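Long-range contacts in Non-structural protein 3 (Porcine deltacoronavirus, PDB 6LN0), which joins a macro domain, probably a binder of ADP-ribose, to a papain-like protease domain thought to cleave the viral polyprotein: residues L21-V32 with I110-P120; Q255-S263 with I299-M310. All blocks are in the same frame, centred on the assembly; numbering follows the deposited sequence.

Contact 1. Residues L21-V32 with I110-P120; sequences LASIKFDNSVLV and ILTEPAHYVIP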
loop_
_atom_site.group_PDB
_atom_site.type_symbol
_atom_site.label_atom_id
_atom_site.label_comp_id
_atom_site.label_asym_id
_atom_site.label_seq_id
_atom_site.Cartn_x
_atom_site.Cartn_y
_atom_site.Cartn_z
ATOM N N LEU A 21 31.107 17.297 25.121
ATOM C CA LEU A 21 31.562 18.090 23.982
ATOM C C LEU A 21 33.011 17.799 23.627
ATOM O O LEU A 21 33.336 17.629 22.447
ATOM C CB LEU A 21 31.358 19.581 24.272
ATOM C CG LEU A 21 29.860 19.873 24.287
ATOM C CD1 LEU A 21 29.576 21.280 24.728
ATOM C CD2 LEU A 21 29.204 19.575 22.923
ATOM N N ALA A 22 33.887 17.693 24.635
ATOM C CA ALA A 22 35.289 17.367 24.386
ATOM C C ALA A 22 35.460 16.143 23.494
ATOM O O ALA A 22 36.469 16.024 22.798
ATOM C CB ALA A 22 36.029 17.149 25.715
ATOM N N SER A 23 34.478 15.251 23.466
ATOM C CA SER A 23 34.537 14.040 22.663
ATOM C C SER A 23 34.405 14.283 21.166
ATOM O O SER A 23 34.924 13.480 20.378
ATOM C CB SER A 23 33.417 13.101 23.065
ATOM O OG SER A 23 32.160 13.741 22.956
ATOM N N ILE A 24 33.758 15.377 20.752
ATOM C CA ILE A 24 33.211 15.432 19.404
ATOM C C ILE A 24 34.332 15.448 18.372
ATOM O O ILE A 24 35.420 15.997 18.598
ATOM C CB ILE A 24 32.284 16.652 19.278
ATOM C CG1 ILE A 24 31.068 16.493 20.179
ATOM C CG2 ILE A 24 31.804 16.841 17.843
ATOM C CD1 ILE A 24 30.026 15.520 19.618
ATOM N N LYS A 25 34.068 14.816 17.237
ATOM C CA LYS A 25 34.920 14.874 16.053
ATOM C C LYS A 25 34.654 16.193 15.319
ATOM O O LYS A 25 33.693 16.305 14.547
ATOM C CB LYS A 25 34.640 13.659 15.171
ATOM C CG LYS A 25 35.254 13.680 13.767
ATOM C CD LYS A 25 34.587 12.630 12.877
ATOM C CE LYS A 25 34.455 13.118 11.435
ATOM N NZ LYS A 25 35.328 14.300 11.156
ATOM N N PHE A 26 35.504 17.204 15.547
ATOM C CA PHE A 26 35.289 18.539 14.995
ATOM C C PHE A 26 35.874 18.672 13.585
ATOM O O PHE A 26 36.598 17.804 13.094
ATOM C CB PHE A 26 35.888 19.605 15.908
ATOM C CG PHE A 26 35.138 19.795 17.194
ATOM C CD1 PHE A 26 33.921 20.453 17.215
ATOM C CD2 PHE A 26 35.654 19.321 18.389
ATOM C CE1 PHE A 26 33.228 20.635 18.413
ATOM C CE2 PHE A 26 34.966 19.492 19.579
ATOM C CZ PHE A 26 33.753 20.153 19.592
ATOM N N ASP A 27 35.541 19.791 12.932
ATOM C CA ASP A 27 35.921 20.076 11.547
ATOM C C ASP A 27 35.609 21.532 11.190
ATOM O O ASP A 27 34.653 21.810 10.450
ATOM C CB ASP A 27 35.199 19.116 10.597
ATOM C CG ASP A 27 35.537 19.370 9.131
ATOM O OD1 ASP A 27 36.487 20.140 8.853
ATOM O OD2 ASP A 27 34.842 18.799 8.252
ATOM N N ASN A 28 36.414 22.466 11.713
ATOM C CA ASN A 28 36.174 23.911 11.582
ATOM C C ASN A 28 34.733 24.256 11.948
ATOM O O ASN A 28 34.053 25.027 11.274
ATOM C CB ASN A 28 36.528 24.403 10.180
ATOM C CG ASN A 28 37.987 24.188 9.851
ATOM O OD1 ASN A 28 38.326 23.462 8.914
ATOM N ND2 ASN A 28 38.864 24.797 10.642
ATOM N N SER A 29 34.293 23.696 13.063
ATOM C CA SER A 29 32.886 23.637 13.395
ATOM C C SER A 29 32.433 24.915 14.077
ATOM O O SER A 29 33.222 25.655 14.664
ATOM C CB SER A 29 32.609 22.441 14.305
ATOM O OG SER A 29 33.191 21.252 13.788
ATOM N N VAL A 30 31.136 25.171 13.981
ATOM C CA VAL A 30 30.486 26.172 14.808
ATOM C C VAL A 30 29.957 25.438 16.024
ATOM O O VAL A 30 29.051 24.610 15.913
ATOM C CB VAL A 30 29.364 26.890 14.063
ATOM C CG1 VAL A 30 28.568 27.772 15.036
ATOM C CG2 VAL A 30 29.952 27.709 12.935
ATOM N N LEU A 31 30.542 25.718 17.180
ATOM C CA LEU A 31 30.108 25.105 18.422
ATOM C C LEU A 31 29.093 26.027 19.062
ATOM O O LEU A 31 29.416 27.182 19.364
ATOM C CB LEU A 31 31.300 24.871 19.342
ATOM C CG LEU A 31 31.020 24.317 20.725
ATOM C CD1 LEU A 31 30.543 22.872 20.622
ATOM C CD2 LEU A 31 32.281 24.410 21.571
ATOM N N VAL A 32 27.866 25.533 19.256
ATOM C CA VAL A 32 26.810 26.336 19.862
ATOM C C VAL A 32 26.901 26.248 21.380
ATOM O O VAL A 32 27.061 25.164 21.951
ATOM C CB VAL A 32 25.411 25.901 19.380
ATOM C CG1 VAL A 32 24.388 26.826 19.977
ATOM C CG2 VAL A 32 25.302 25.936 17.861
ATOM N N ILE A 110 20.227 29.776 14.926
ATOM C CA ILE A 110 21.529 29.125 14.888
ATOM C C ILE A 110 21.915 28.733 13.471
ATOM O O ILE A 110 23.044 28.968 13.030
ATOM C CB ILE A 110 21.506 27.889 15.816
ATOM C CG1 ILE A 110 21.525 28.303 17.284
ATOM C CG2 ILE A 110 22.635 26.900 15.466
ATOM C CD1 ILE A 110 21.211 27.170 18.222
ATOM N N LEU A 111 20.990 28.094 12.755
ATOM C CA LEU A 111 21.306 27.364 11.529
ATOM C C LEU A 111 21.001 28.280 10.350
ATOM O O LEU A 111 19.921 28.236 9.758
ATOM C CB LEU A 111 20.529 26.060 11.467
ATOM C CG LEU A 111 20.796 25.161 12.674
ATOM C CD1 LEU A 111 19.523 24.491 13.155
ATOM C CD2 LEU A 111 21.878 24.133 12.353
ATOM N N THR A 112 21.972 29.132 10.025
ATOM C CA THR A 112 21.784 30.194 9.055
ATOM C C THR A 112 22.790 30.159 7.922
ATOM O O THR A 112 22.533 30.761 6.875
ATOM C CB THR A 112 21.874 31.563 9.745
ATOM O OG1 THR A 112 23.207 31.757 10.243
ATOM C CG2 THR A 112 20.892 31.631 10.894
ATOM N N GLU A 113 23.906 29.473 8.091
ATOM C CA GLU A 113 25.027 29.491 7.168
ATOM C C GLU A 113 25.454 28.062 6.891
ATOM O O GLU A 113 25.190 27.165 7.693
ATOM C CB GLU A 113 26.200 30.288 7.757
ATOM C CG GLU A 113 25.801 31.605 8.390
ATOM C CD GLU A 113 25.466 32.661 7.351
ATOM O OE1 GLU A 113 24.421 33.349 7.503
ATOM O OE2 GLU A 113 26.253 32.797 6.380
ATOM N N PRO A 114 26.088 27.808 5.771
ATOM C CA PRO A 114 26.456 26.418 5.470
ATOM C C PRO A 114 27.776 26.030 6.125
ATOM O O PRO A 114 28.862 26.172 5.554
ATOM C CB PRO A 114 26.505 26.398 3.939
ATOM C CG PRO A 114 26.843 27.804 3.578
ATOM C CD PRO A 114 26.323 28.715 4.634
ATOM N N ALA A 115 27.651 25.549 7.362
ATOM C CA ALA A 115 28.767 25.174 8.215
ATOM C C ALA A 115 28.398 23.894 8.947
ATOM O O ALA A 115 27.242 23.456 8.927
ATOM C CB ALA A 115 29.106 26.275 9.231
ATOM N N HIS A 116 29.389 23.305 9.616
ATOM C CA HIS A 116 29.167 22.133 10.453
ATOM C C HIS A 116 28.854 22.588 11.872
ATOM O O HIS A 116 29.722 23.117 12.570
ATOM C CB HIS A 116 30.369 21.198 10.461
ATOM C CG HIS A 116 30.286 20.163 11.539
ATOM N ND1 HIS A 116 31.254 20.010 12.510
ATOM C CD2 HIS A 116 29.316 19.260 11.829
ATOM C CE1 HIS A 116 30.900 19.038 13.332
ATOM N NE2 HIS A 116 29.728 18.566 12.942
ATOM N N TYR A 117 27.632 22.344 12.312
ATOM C CA TYR A 117 27.166 22.775 13.617
ATOM C C TYR A 117 27.257 21.634 14.619
ATOM O O TYR A 117 26.972 20.477 14.293
ATOM C CB TYR A 117 25.727 23.264 13.526
ATOM C CG TYR A 117 25.574 24.555 12.768
ATOM C CD1 TYR A 117 25.689 25.779 13.419
ATOM C CD2 TYR A 117 25.298 24.561 11.409
ATOM C CE1 TYR A 117 25.547 26.976 12.739
ATOM C CE2 TYR A 117 25.157 25.756 10.721
ATOM C CZ TYR A 117 25.280 26.957 11.388
ATOM O OH TYR A 117 25.130 28.148 10.717
ATOM N N VAL A 118 27.649 21.970 15.843
ATOM C CA VAL A 118 27.635 21.036 16.956
ATOM C C VAL A 118 26.733 21.651 18.004
ATOM O O VAL A 118 26.995 22.763 18.476
ATOM C CB VAL A 118 29.043 20.771 17.504
ATOM C CG1 VAL A 118 28.990 19.834 18.660
ATOM C CG2 VAL A 118 29.920 20.201 16.408
ATOM N N ILE A 119 25.643 20.968 18.326
ATOM C CA ILE A 119 24.626 21.610 19.147
ATOM C C ILE A 119 24.269 20.724 20.337
ATOM O O ILE A 119 23.714 19.628 20.162
ATOM C CB ILE A 119 23.376 21.953 18.317
ATOM C CG1 ILE A 119 23.770 22.571 16.976
ATOM C CG2 ILE A 119 22.480 22.913 19.059
ATOM C CD1 ILE A 119 22.649 23.334 16.302
ATOM N N PRO A 120 24.611 21.136 21.556
ATOM C CA PRO A 120 23.921 20.593 22.731
ATOM C C PRO A 120 22.429 20.869 22.615
ATOM O O PRO A 120 22.015 22.001 22.353
ATOM C CB PRO A 120 24.547 21.369 23.899
ATOM C CG PRO A 120 25.270 22.556 23.250
ATOM C CD PRO A 120 25.716 22.033 21.930
#

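Contact 2. Residues Q255-S263 with I299-M310; sequences QKDNNCFVS and IYASTNRRVGEM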
loop_
_atom_site.group_PDB
_atom_site.type_symbol
_atom_site.label_atom_id
_atom_site.label_comp_id
_atom_site.label_asym_id
_atom_site.label_seq_id
_atom_site.Cartn_x
_atom_site.Cartn_y
_atom_site.Cartn_z
ATOM N N GLN A 255 -29.387 -16.798 -2.787
ATOM C CA GLN A 255 -29.562 -15.457 -3.336
ATOM C C GLN A 255 -29.365 -14.401 -2.247
ATOM O O GLN A 255 -29.858 -14.538 -1.122
ATOM C CB GLN A 255 -30.952 -15.346 -3.978
ATOM C CG GLN A 255 -31.443 -13.939 -4.296
ATOM C CD GLN A 255 -30.581 -13.218 -5.319
ATOM O OE1 GLN A 255 -30.402 -13.693 -6.446
ATOM N NE2 GLN A 255 -30.043 -12.048 -4.932
ATOM N N LYS A 256 -28.622 -13.345 -2.585
ATOM C CA LYS A 256 -28.242 -12.320 -1.618
ATOM C C LYS A 256 -27.425 -11.223 -2.281
ATOM O O LYS A 256 -26.494 -11.517 -3.039
ATOM C CB LYS A 256 -27.425 -12.924 -0.476
ATOM C CG LYS A 256 -26.852 -11.903 0.490
ATOM C CD LYS A 256 -26.550 -12.556 1.817
ATOM C CE LYS A 256 -25.401 -11.874 2.512
ATOM N NZ LYS A 256 -25.100 -12.510 3.834
ATOM N N ASP A 257 -27.762 -9.962 -2.011
ATOM C CA ASP A 257 -26.911 -8.831 -2.384
ATOM C C ASP A 257 -26.610 -8.803 -3.884
ATOM O O ASP A 257 -25.495 -8.461 -4.304
ATOM C CB ASP A 257 -25.605 -8.843 -1.585
ATOM C CG ASP A 257 -25.785 -8.410 -0.147
ATOM O OD1 ASP A 257 -26.304 -7.292 0.073
ATOM O OD2 ASP A 257 -25.382 -9.178 0.763
ATOM N N ASN A 258 -27.597 -9.176 -4.699
ATOM C CA ASN A 258 -27.484 -9.156 -6.154
ATOM C C ASN A 258 -26.471 -10.155 -6.680
ATOM O O ASN A 258 -25.923 -9.965 -7.766
ATOM C CB ASN A 258 -27.113 -7.770 -6.681
ATOM C CG ASN A 258 -28.303 -6.908 -6.908
ATOM O OD1 ASN A 258 -29.401 -7.227 -6.451
ATOM N ND2 ASN A 258 -28.106 -5.793 -7.611
ATOM N N ASN A 259 -26.194 -11.210 -5.937
ATOM C CA ASN A 259 -25.187 -12.168 -6.359
ATOM C C ASN A 259 -25.720 -13.213 -7.364
ATOM O O ASN A 259 -25.090 -14.268 -7.506
ATOM C CB ASN A 259 -24.598 -12.872 -5.132
ATOM C CG ASN A 259 -25.603 -13.773 -4.440
ATOM O OD1 ASN A 259 -26.799 -13.711 -4.733
ATOM N ND2 ASN A 259 -25.125 -14.622 -3.530
ATOM N N CYS A 260 -26.856 -12.983 -8.035
ATOM C CA CYS A 260 -27.419 -14.061 -8.852
ATOM C C CYS A 260 -26.566 -14.317 -10.082
ATOM O O CYS A 260 -26.422 -15.473 -10.504
ATOM C CB CYS A 260 -28.880 -13.757 -9.230
ATOM S SG CYS A 260 -29.169 -12.187 -10.082
ATOM N N PHE A 261 -25.961 -13.262 -10.635
ATOM C CA PHE A 261 -24.995 -13.433 -11.715
ATOM C C PHE A 261 -23.854 -14.371 -11.340
ATOM O O PHE A 261 -23.255 -14.983 -12.231
ATOM C CB PHE A 261 -24.435 -12.077 -12.174
ATOM C CG PHE A 261 -23.339 -11.510 -11.296
ATOM C CD1 PHE A 261 -23.623 -10.977 -10.051
ATOM C CD2 PHE A 261 -22.033 -11.470 -11.749
ATOM C CE1 PHE A 261 -22.593 -10.431 -9.261
ATOM C CE2 PHE A 261 -21.009 -10.936 -10.980
ATOM C CZ PHE A 261 -21.293 -10.417 -9.729
ATOM N N VAL A 262 -23.570 -14.543 -10.054
ATOM C CA VAL A 262 -22.511 -15.459 -9.655
ATOM C C VAL A 262 -23.043 -16.878 -9.551
ATOM O O VAL A 262 -22.484 -17.810 -10.144
ATOM C CB VAL A 262 -21.867 -15.004 -8.330
ATOM C CG1 VAL A 262 -20.893 -16.037 -7.842
ATOM C CG2 VAL A 262 -21.197 -13.669 -8.509
ATOM N N SER A 263 -24.126 -17.065 -8.791
ATOM C CA SER A 263 -24.750 -18.385 -8.681
ATOM C C SER A 263 -25.122 -18.951 -10.049
ATOM O O SER A 263 -24.929 -20.141 -10.300
ATOM C CB SER A 263 -25.991 -18.326 -7.779
ATOM O OG SER A 263 -26.816 -17.221 -8.124
ATOM N N ILE A 299 -14.415 -14.371 -7.807
ATOM C CA ILE A 299 -15.277 -14.068 -8.950
ATOM C C ILE A 299 -15.527 -12.575 -9.031
ATOM O O ILE A 299 -15.452 -11.973 -10.109
ATOM C CB ILE A 299 -16.607 -14.838 -8.882
ATOM C CG1 ILE A 299 -16.364 -16.323 -8.712
ATOM C CG2 ILE A 299 -17.435 -14.547 -10.114
ATOM C CD1 ILE A 299 -16.382 -17.053 -9.920
ATOM N N TYR A 300 -15.846 -11.959 -7.895
ATOM C CA TYR A 300 -16.143 -10.531 -7.896
ATOM C C TYR A 300 -14.938 -9.706 -8.319
ATOM O O TYR A 300 -15.082 -8.737 -9.076
ATOM C CB TYR A 300 -16.597 -10.086 -6.516
ATOM C CG TYR A 300 -18.091 -10.171 -6.277
ATOM C CD1 TYR A 300 -18.908 -9.088 -6.546
ATOM C CD2 TYR A 300 -18.670 -11.324 -5.743
ATOM C CE1 TYR A 300 -20.252 -9.139 -6.302
ATOM C CE2 TYR A 300 -20.006 -11.384 -5.495
ATOM C CZ TYR A 300 -20.804 -10.287 -5.782
ATOM O OH TYR A 300 -22.157 -10.331 -5.546
ATOM N N ALA A 301 -13.738 -10.058 -7.829
ATOM C CA ALA A 301 -12.545 -9.275 -8.170
ATOM C C ALA A 301 -12.129 -9.486 -9.625
ATOM O O ALA A 301 -11.638 -8.559 -10.277
ATOM C CB ALA A 301 -11.383 -9.631 -7.238
ATOM N N SER A 302 -12.298 -10.703 -10.147
ATOM C CA SER A 302 -11.941 -10.952 -11.541
ATOM C C SER A 302 -12.870 -10.221 -12.513
ATOM O O SER A 302 -12.434 -9.856 -13.612
ATOM C CB SER A 302 -11.957 -12.453 -11.838
ATOM O OG SER A 302 -11.042 -13.147 -11.008
ATOM N N THR A 303 -14.141 -10.009 -12.150
ATOM C CA THR A 303 -15.086 -9.340 -13.040
ATOM C C THR A 303 -15.341 -7.894 -12.634
ATOM O O THR A 303 -16.219 -7.245 -13.205
ATOM C CB THR A 303 -16.416 -10.126 -13.134
ATOM O OG1 THR A 303 -17.046 -10.225 -11.857
ATOM C CG2 THR A 303 -16.179 -11.526 -13.613
ATOM N N ASN A 304 -14.575 -7.364 -11.675
ATOM C CA ASN A 304 -14.605 -5.943 -11.335
ATOM C C ASN A 304 -15.994 -5.520 -10.858
ATOM O O ASN A 304 -16.568 -4.535 -11.315
ATOM C CB ASN A 304 -14.138 -5.086 -12.511
ATOM C CG ASN A 304 -12.719 -5.385 -12.904
ATOM O OD1 ASN A 304 -11.807 -5.184 -12.120
ATOM N ND2 ASN A 304 -12.521 -5.876 -14.114
ATOM N N ARG A 305 -16.530 -6.273 -9.915
ATOM C CA ARG A 305 -17.790 -5.935 -9.285
ATOM C C ARG A 305 -17.567 -5.765 -7.796
ATOM O O ARG A 305 -16.578 -6.245 -7.240
ATOM C CB ARG A 305 -18.848 -7.025 -9.511
ATOM C CG ARG A 305 -19.030 -7.392 -10.948
ATOM C CD ARG A 305 -19.630 -6.238 -11.712
ATOM N NE ARG A 305 -19.917 -6.654 -13.076
ATOM C CZ ARG A 305 -20.406 -5.850 -14.010
ATOM N NH1 ARG A 305 -20.655 -4.578 -13.714
ATOM N NH2 ARG A 305 -20.647 -6.320 -15.233
ATOM N N ARG A 306 -18.516 -5.109 -7.148
ATOM C CA ARG A 306 -18.559 -5.067 -5.700
ATOM C C ARG A 306 -19.838 -5.735 -5.218
ATOM O O ARG A 306 -20.880 -5.668 -5.872
ATOM C CB ARG A 306 -18.472 -3.633 -5.185
ATOM C CG ARG A 306 -17.354 -2.815 -5.831
ATOM C CD ARG A 306 -15.984 -3.494 -5.682
ATOM N NE ARG A 306 -15.617 -3.729 -4.281
ATOM C CZ ARG A 306 -14.974 -2.853 -3.504
ATOM N NH1 ARG A 306 -14.615 -1.668 -3.984
ATOM N NH2 ARG A 306 -14.688 -3.169 -2.247
ATOM N N VAL A 307 -19.742 -6.394 -4.068
ATOM C CA VAL A 307 -20.904 -7.040 -3.476
ATOM C C VAL A 307 -22.020 -6.025 -3.279
ATOM O O VAL A 307 -21.801 -4.924 -2.757
ATOM C CB VAL A 307 -20.500 -7.707 -2.159
ATOM C CG1 VAL A 307 -19.791 -9.005 -2.450
ATOM C CG2 VAL A 307 -19.576 -6.792 -1.388
ATOM N N GLY A 308 -23.228 -6.396 -3.698
ATOM C CA GLY A 308 -24.346 -5.478 -3.733
ATOM C C GLY A 308 -24.638 -5.051 -5.156
ATOM O O GLY A 308 -25.794 -4.900 -5.561
ATOM N N GLU A 309 -23.571 -4.870 -5.927
ATOM C CA GLU A 309 -23.666 -4.568 -7.345
ATOM C C GLU A 309 -24.058 -5.823 -8.104
ATOM O O GLU A 309 -23.787 -6.952 -7.669
ATOM C CB GLU A 309 -22.321 -4.042 -7.834
ATOM C CG GLU A 309 -22.210 -3.439 -9.199
ATOM C CD GLU A 309 -20.769 -2.977 -9.424
ATOM O OE1 GLU A 309 -19.952 -3.141 -8.474
ATOM O OE2 GLU A 309 -20.451 -2.468 -10.530
ATOM N N MET A 310 -24.720 -5.622 -9.238
ATOM C CA MET A 310 -25.203 -6.717 -10.062
ATOM C C MET A 310 -24.360 -6.755 -11.324
ATOM O O MET A 310 -24.083 -5.707 -11.921
ATOM C CB MET A 310 -26.694 -6.555 -10.389
ATOM C CG MET A 310 -27.301 -7.755 -11.148
ATOM S SD MET A 310 -27.724 -7.305 -12.824
ATOM C CE MET A 310 -28.125 -8.884 -13.542
#

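Contact 1. Residues L21-V32 with I110-P120
Ser29 and His116 share a short polar bond inside a largely apolar interface: Ser29 OG lies 2.6 Å from His116 ND1, in the plane of the imidazole and at its edge. Either atom could supply the proton. The bond lies beside the first bridged pair, Val30 with Tyr117, of two neighbouring parallel strands, 29-34 and 117-120, in the interior of the mixed six-stranded sheet of the macro domain; their short axes run 4.9 Å apart at 15°. The Ser29 hydroxyl is gripped a second time by the backbone N of Asp27, 2.9 Å from OG. His116 extends with CG anti to its backbone N (chi1 167°), and its far nitrogen, NE2, bonds to Thr150 OG1, so both ring nitrogens have partners and the imidazole's rotation is fixed.

Backbone bonds then follow the parallel pattern: Val30 takes the carbonyl of His116 through its N and receives Val118 N on its O, while Val32 N reaches Val118 O at 3.0 Å with a nearly straight N-H angle of 172°. Side chains alternate between the faces. On one, Val30 lies alongside Tyr117, CG1 3.9 Å from ring atom CD1, both pointing the same way. On the other, Val118 is surrounded by branches from 21-32: its CG1 touches Leu31 CD1, and its CG2 meets Phe26 CE1 at 3.9 Å, with the phenylalanine crossing at about a right angle. Ile24 runs past Val118 in the opposite direction, its CG2 touching Val118 CG2. Val32 CG1 meets Ile110 CD1 tip to tip at 3.6 Å, tying the strand to Ile110, at the C-terminal end of the range 99-110. One step further along, Pro120 has no N-H to continue the bonding, and its CD rests 3.4 Å from Val32 O.

Contact 2. Residues Q255-S263 with I299-M310
Phe261 and Tyr300 form a T-shaped stack in the helical part of the papain-like protease domain: the phenylalanine edge points at the tyrosine face, with ring planes at 85° and CZ 3.8 Å from Tyr300 CE1. Phe261 CG stands between its own backbone N and carbonyl carbon (chi1 80°), which turns the ring toward 299-310. Beside the stack, Val262 CG2 bridges Tyr300 CE2 at 4.0 Å and Ile299 CG2, joining the start of helix 260-270 to the end of helix 293-302. Arg305 CG packs against Phe261 CZ at 4.0 Å, while its NH2 bonds to Gln315.

Further out, Val307 CG1 lies over the opposite Tyr300 face, toward its rim, and Asn259 CB sits 3.5 Å from Tyr300 OH. Both residues belong to turns: a type I' turn spans Lys256 to Asn259, a type II turn Arg306 to Glu309. The turns meet through a weak bond, Gly308 N to Asp257 O at 3.1 Å, bent to 126° at the hydrogen. Glu309 OE1 accepts Arg306 N, a side-chain bond linking the ends of the second turn. At the helix end, Thr303 N and Thr303 OG1 both bond Ile299 O, approaching from opposite faces of its carbonyl plane.

In the fold
The two contacts lie on opposite sides of the chain's centre, their own centres about 65 Å apart and their nearest atoms about 46 Å apart, so neither touches the other and they share no element. Contact 1 is core: 13 of its 16 touching residues are buried, and regular strand-to-strand backbone bonding does the joining, with apolar packing, aliphatic and aromatic, on both faces. Contact 2 is only partly buried. Helix ends and turns meet there mainly through aromatic and aliphatic side chains, and a single weak backbone bond spans the segments at their more exposed turns. Sheet interior in the macro domain and helix-turn packing in the protease domain thus use different chemistry.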